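GphF Dehydratase 1 (Archangium violaceum, PDB 6MBF) is a dehydratase domain of the gephyronic acid polyketide synthase that probably eliminates water from the growing chain and takes part in rearranging the resulting olefin. Local coordinates at residues 54-57 and 58-62; 190-193 and 194-198. All blocks are in the same frame, centred on the assembly; numbering follows the deposited sequence.

Contact 1: residues 54-57 and 58-62; sequences YLEM and ALAAA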
# COMPACT_ATOMS: atom_id res chain seq x y z
N TYR A 54 -1.92 -0.48 -5.28
CA TYR A 54 -1.42 -1.47 -6.23
C TYR A 54 -1.06 -2.77 -5.53
O TYR A 54 -1.27 -3.86 -6.08
CB TYR A 54 -0.20 -0.91 -6.96
CG TYR A 54 -0.45 0.47 -7.52
CD1 TYR A 54 -1.58 0.74 -8.28
CD2 TYR A 54 0.44 1.52 -7.27
CE1 TYR A 54 -1.83 2.00 -8.78
CE2 TYR A 54 0.20 2.80 -7.77
CZ TYR A 54 -0.94 3.03 -8.53
OH TYR A 54 -1.18 4.30 -9.03
N LEU A 55 -0.51 -2.69 -4.32
CA LEU A 55 -0.21 -3.92 -3.58
C LEU A 55 -1.49 -4.69 -3.27
O LEU A 55 -1.52 -5.93 -3.40
CB LEU A 55 0.54 -3.57 -2.29
CG LEU A 55 1.91 -2.90 -2.47
CD1 LEU A 55 2.55 -2.63 -1.11
CD2 LEU A 55 2.81 -3.79 -3.32
N GLU A 56 -2.55 -3.99 -2.87
CA GLU A 56 -3.82 -4.66 -2.60
C GLU A 56 -4.39 -5.30 -3.86
O GLU A 56 -4.85 -6.44 -3.84
CB GLU A 56 -4.84 -3.69 -1.99
CG GLU A 56 -6.30 -4.21 -2.02
CD GLU A 56 -6.53 -5.48 -1.20
OE1 GLU A 56 -5.65 -5.91 -0.41
OE2 GLU A 56 -7.62 -6.06 -1.34
N MET A 57 -4.37 -4.57 -4.98
CA MET A 57 -4.86 -5.13 -6.23
C MET A 57 -4.11 -6.41 -6.59
O MET A 57 -4.71 -7.40 -7.03
CB MET A 57 -4.75 -4.10 -7.34
CG MET A 57 -5.73 -2.93 -7.16
SD MET A 57 -5.45 -1.60 -8.34
CE MET A 57 -6.00 -2.37 -9.87
N ALA A 58 -2.79 -6.42 -6.37
CA ALA A 58 -1.99 -7.60 -6.69
C ALA A 58 -2.30 -8.76 -5.75
O ALA A 58 -2.41 -9.91 -6.19
CB ALA A 58 -0.51 -7.25 -6.65
N LEU A 59 -2.44 -8.48 -4.44
CA LEU A 59 -2.83 -9.54 -3.51
C LEU A 59 -4.20 -10.10 -3.87
O LEU A 59 -4.41 -11.32 -3.82
CB LEU A 59 -2.84 -9.01 -2.08
CG LEU A 59 -1.51 -8.62 -1.47
CD1 LEU A 59 -1.77 -7.71 -0.28
CD2 LEU A 59 -0.71 -9.87 -1.05
N ALA A 60 -5.13 -9.22 -4.23
CA ALA A 60 -6.47 -9.65 -4.59
C ALA A 60 -6.45 -10.47 -5.87
O ALA A 60 -7.16 -11.47 -5.99
CB ALA A 60 -7.38 -8.42 -4.73
N ALA A 61 -5.61 -10.07 -6.84
CA ALA A 61 -5.45 -10.86 -8.05
C ALA A 61 -4.83 -12.22 -7.75
O ALA A 61 -5.25 -13.24 -8.31
CB ALA A 61 -4.60 -10.11 -9.08
N ALA A 62 -3.83 -12.24 -6.86
CA ALA A 62 -3.24 -13.52 -6.47
C ALA A 62 -4.30 -14.45 -5.89
O ALA A 62 -4.32 -15.65 -6.18
CB ALA A 62 -2.12 -13.30 -5.45

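Contact 2: residues 190-193 and 194-198; sequences AQES and ASYEL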
# COMPACT_ATOMS: atom_id res chain seq x y z
N ALA A 190 -13.02 0.59 8.94
CA ALA A 190 -13.12 -0.61 9.77
C ALA A 190 -14.32 -1.46 9.39
O ALA A 190 -14.34 -2.65 9.71
CB ALA A 190 -13.20 -0.24 11.25
N GLN A 191 -15.32 -0.89 8.73
CA GLN A 191 -16.49 -1.65 8.32
C GLN A 191 -16.28 -2.43 7.03
O GLN A 191 -17.15 -3.22 6.65
CB GLN A 191 -17.69 -0.71 8.17
CG GLN A 191 -18.04 0.05 9.43
CD GLN A 191 -18.07 -0.86 10.65
OE1 GLN A 191 -17.31 -0.68 11.60
NE2 GLN A 191 -18.95 -1.86 10.62
N GLU A 192 -15.15 -2.23 6.36
CA GLU A 192 -14.90 -2.78 5.03
C GLU A 192 -13.91 -3.94 5.06
O GLU A 192 -13.23 -4.19 4.05
CB GLU A 192 -14.38 -1.68 4.11
CG GLU A 192 -15.34 -0.55 3.92
CD GLU A 192 -14.70 0.69 3.30
OE1 GLU A 192 -13.45 0.81 3.31
OE2 GLU A 192 -15.46 1.55 2.82
N SER A 193 -13.83 -4.68 6.17
CA SER A 193 -12.85 -5.76 6.27
C SER A 193 -13.15 -6.90 5.30
O SER A 193 -12.22 -7.59 4.85
CB SER A 193 -12.78 -6.29 7.70
OG SER A 193 -13.93 -7.06 8.03
N ALA A 194 -14.42 -7.11 4.96
CA ALA A 194 -14.74 -8.16 4.00
C ALA A 194 -14.38 -7.78 2.57
O ALA A 194 -14.43 -8.64 1.69
CB ALA A 194 -16.23 -8.49 4.07
N SER A 195 -14.00 -6.53 2.32
CA SER A 195 -13.85 -6.06 0.95
C SER A 195 -12.43 -6.18 0.42
O SER A 195 -12.25 -6.27 -0.80
CB SER A 195 -14.30 -4.60 0.82
OG SER A 195 -15.69 -4.48 1.08
N TYR A 196 -11.42 -6.18 1.30
CA TYR A 196 -10.03 -6.13 0.89
C TYR A 196 -9.27 -7.32 1.46
O TYR A 196 -9.60 -7.84 2.53
CB TYR A 196 -9.33 -4.85 1.39
CG TYR A 196 -9.88 -3.56 0.81
CD1 TYR A 196 -9.51 -3.14 -0.46
CD2 TYR A 196 -10.76 -2.77 1.54
CE1 TYR A 196 -10.01 -1.94 -1.00
CE2 TYR A 196 -11.26 -1.59 1.02
CZ TYR A 196 -10.88 -1.17 -0.25
OH TYR A 196 -11.38 0.00 -0.76
N GLU A 197 -8.22 -7.74 0.76
CA GLU A 197 -7.31 -8.70 1.36
C GLU A 197 -6.59 -8.06 2.54
O GLU A 197 -6.60 -8.59 3.66
CB GLU A 197 -6.32 -9.23 0.33
CG GLU A 197 -6.99 -9.65 -0.99
CD GLU A 197 -7.93 -10.85 -0.84
OE1 GLU A 197 -8.72 -11.13 -1.77
OE2 GLU A 197 -7.90 -11.51 0.21
N LEU A 198 -5.96 -6.90 2.31
CA LEU A 198 -5.39 -6.08 3.38
C LEU A 198 -5.77 -4.64 3.09
O LEU A 198 -5.34 -4.07 2.08
CB LEU A 198 -3.88 -6.24 3.45
CG LEU A 198 -3.21 -5.47 4.58
CD1 LEU A 198 -3.69 -5.97 5.94
CD2 LEU A 198 -1.72 -5.59 4.47
O HOH W 1 -16.78 -5.64 5.38
O HOH W 2 -12.56 1.71 0.93
O HOH W 3 -10.92 -9.96 3.38
O HOH W 4 -10.47 -5.74 4.36

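Contact 1: residues 54-57 and 58-62
Glu56 and Ala60 meet one helical turn apart, through backbone and side chain. Ala60 N donates to Glu56 O at 2.8 Å. Three more i to i+4 bonds run beside it: Ala58 N to Tyr54 O, Leu59 N to Leu55 O (2.9 Å) and Ala61 N to Met57 O. This is regular alpha-helix. Leu59 leans back along the helix, and its CG rests 3.3 Å from Leu55 O. The Glu56 side chain leaves with CG opposite the backbone N (chi1 165°) and then bends at chi2 (63°). The bend turns the carboxylate forward along the helix, toward Ala60, with OE2 4.1 Å from Ala60 CB and OE1 4.3 Å from Leu59 CD1. These are loose contacts. The buried carboxylate is satisfied by other partners: OE2 is hydrogen-bonded to His9 NE2 and accepts from Glu197 N, and OE1 accepts from Leu198 N. The two backbone donors would probably favour the ionised form. The helix, 52-65, is the hot-dog helix of its half of the fold. Leu55, Ala58 and Leu59 pack on strand 73-81, Tyr54 and Ala58 on strand 121-131, and Met57 on Ile106 of strand 103-109.

Contact 2: residues 190-193 and 194-198
Glu192 and Ser195 close a type I beta turn with Ser193 and Ala194 at its corners, and Ser195 N donates to Glu192 O at 3.0 Å. The donor stands above the carbonyl plane, with a C=O...N angle of 119°. Such a bent approach leaves the bond off the oxygen's lone pairs. Ser195 CB also packs against the same oxygen.

The main side-chain pair is Glu192 and Tyr196. Both leave with CG anti to the carbonyl carbon (chi1 -61° for Glu192 and much the same for Tyr196), and they run alongside each other in one direction. Glu192 is extended beyond CG, which brings its OE1 to the edge of the Tyr196 ring, in plane, 4.0 Å from CE2. The carboxylate and ring planes are 57° apart. Water 2 lies at the same ring's edge, in plane, and joins the two ends. It donates to Glu192 OE1 at 2.7 Å and is also 2.7 Å from Tyr196 OH, to which it is hydrogen-bonded. His199 NE2 bonds to the same OE1, and its ring meets that of Tyr196, so OE1 is held by both the water and His199.

Water also supports the backbone. Water 1 accepts from Ala194 N at 2.8 Å and donates to Gln191 O. Water 3 donates to Tyr196 O at 2.6 Å and to Ser193 O at 3.1 Å, tying together two carbonyls that cannot bond to each other.

The turn belongs to the loop between helix 187-190 and helix 200-214. On its inner side Tyr196 touches Glu56 of helix 52-65 and Pro35. Glu197 follows it inward, packs on Ala60 and forms salt bridges with Arg64 and Arg237.

How the contacts relate
Contact 1 is buried in the core, while contact 2 lies at the surface with its later residues turning inward. They fall in two successive hot-dog-family regions, consistent with the two halves of a double hot-dog fold. Their centres are about 13 Å apart. The Glu56 carboxylate is the polar tie between them, and Ala60 also packs on Glu197, so the helix of one half meets the loop of the other. Contact 1 is held by repeating helical bonds and apolar packing on strands. In contact 2 a single backbone bond closes a turn, and waters bridge several of the remaining polar groups, alongside salt bridges from Glu197.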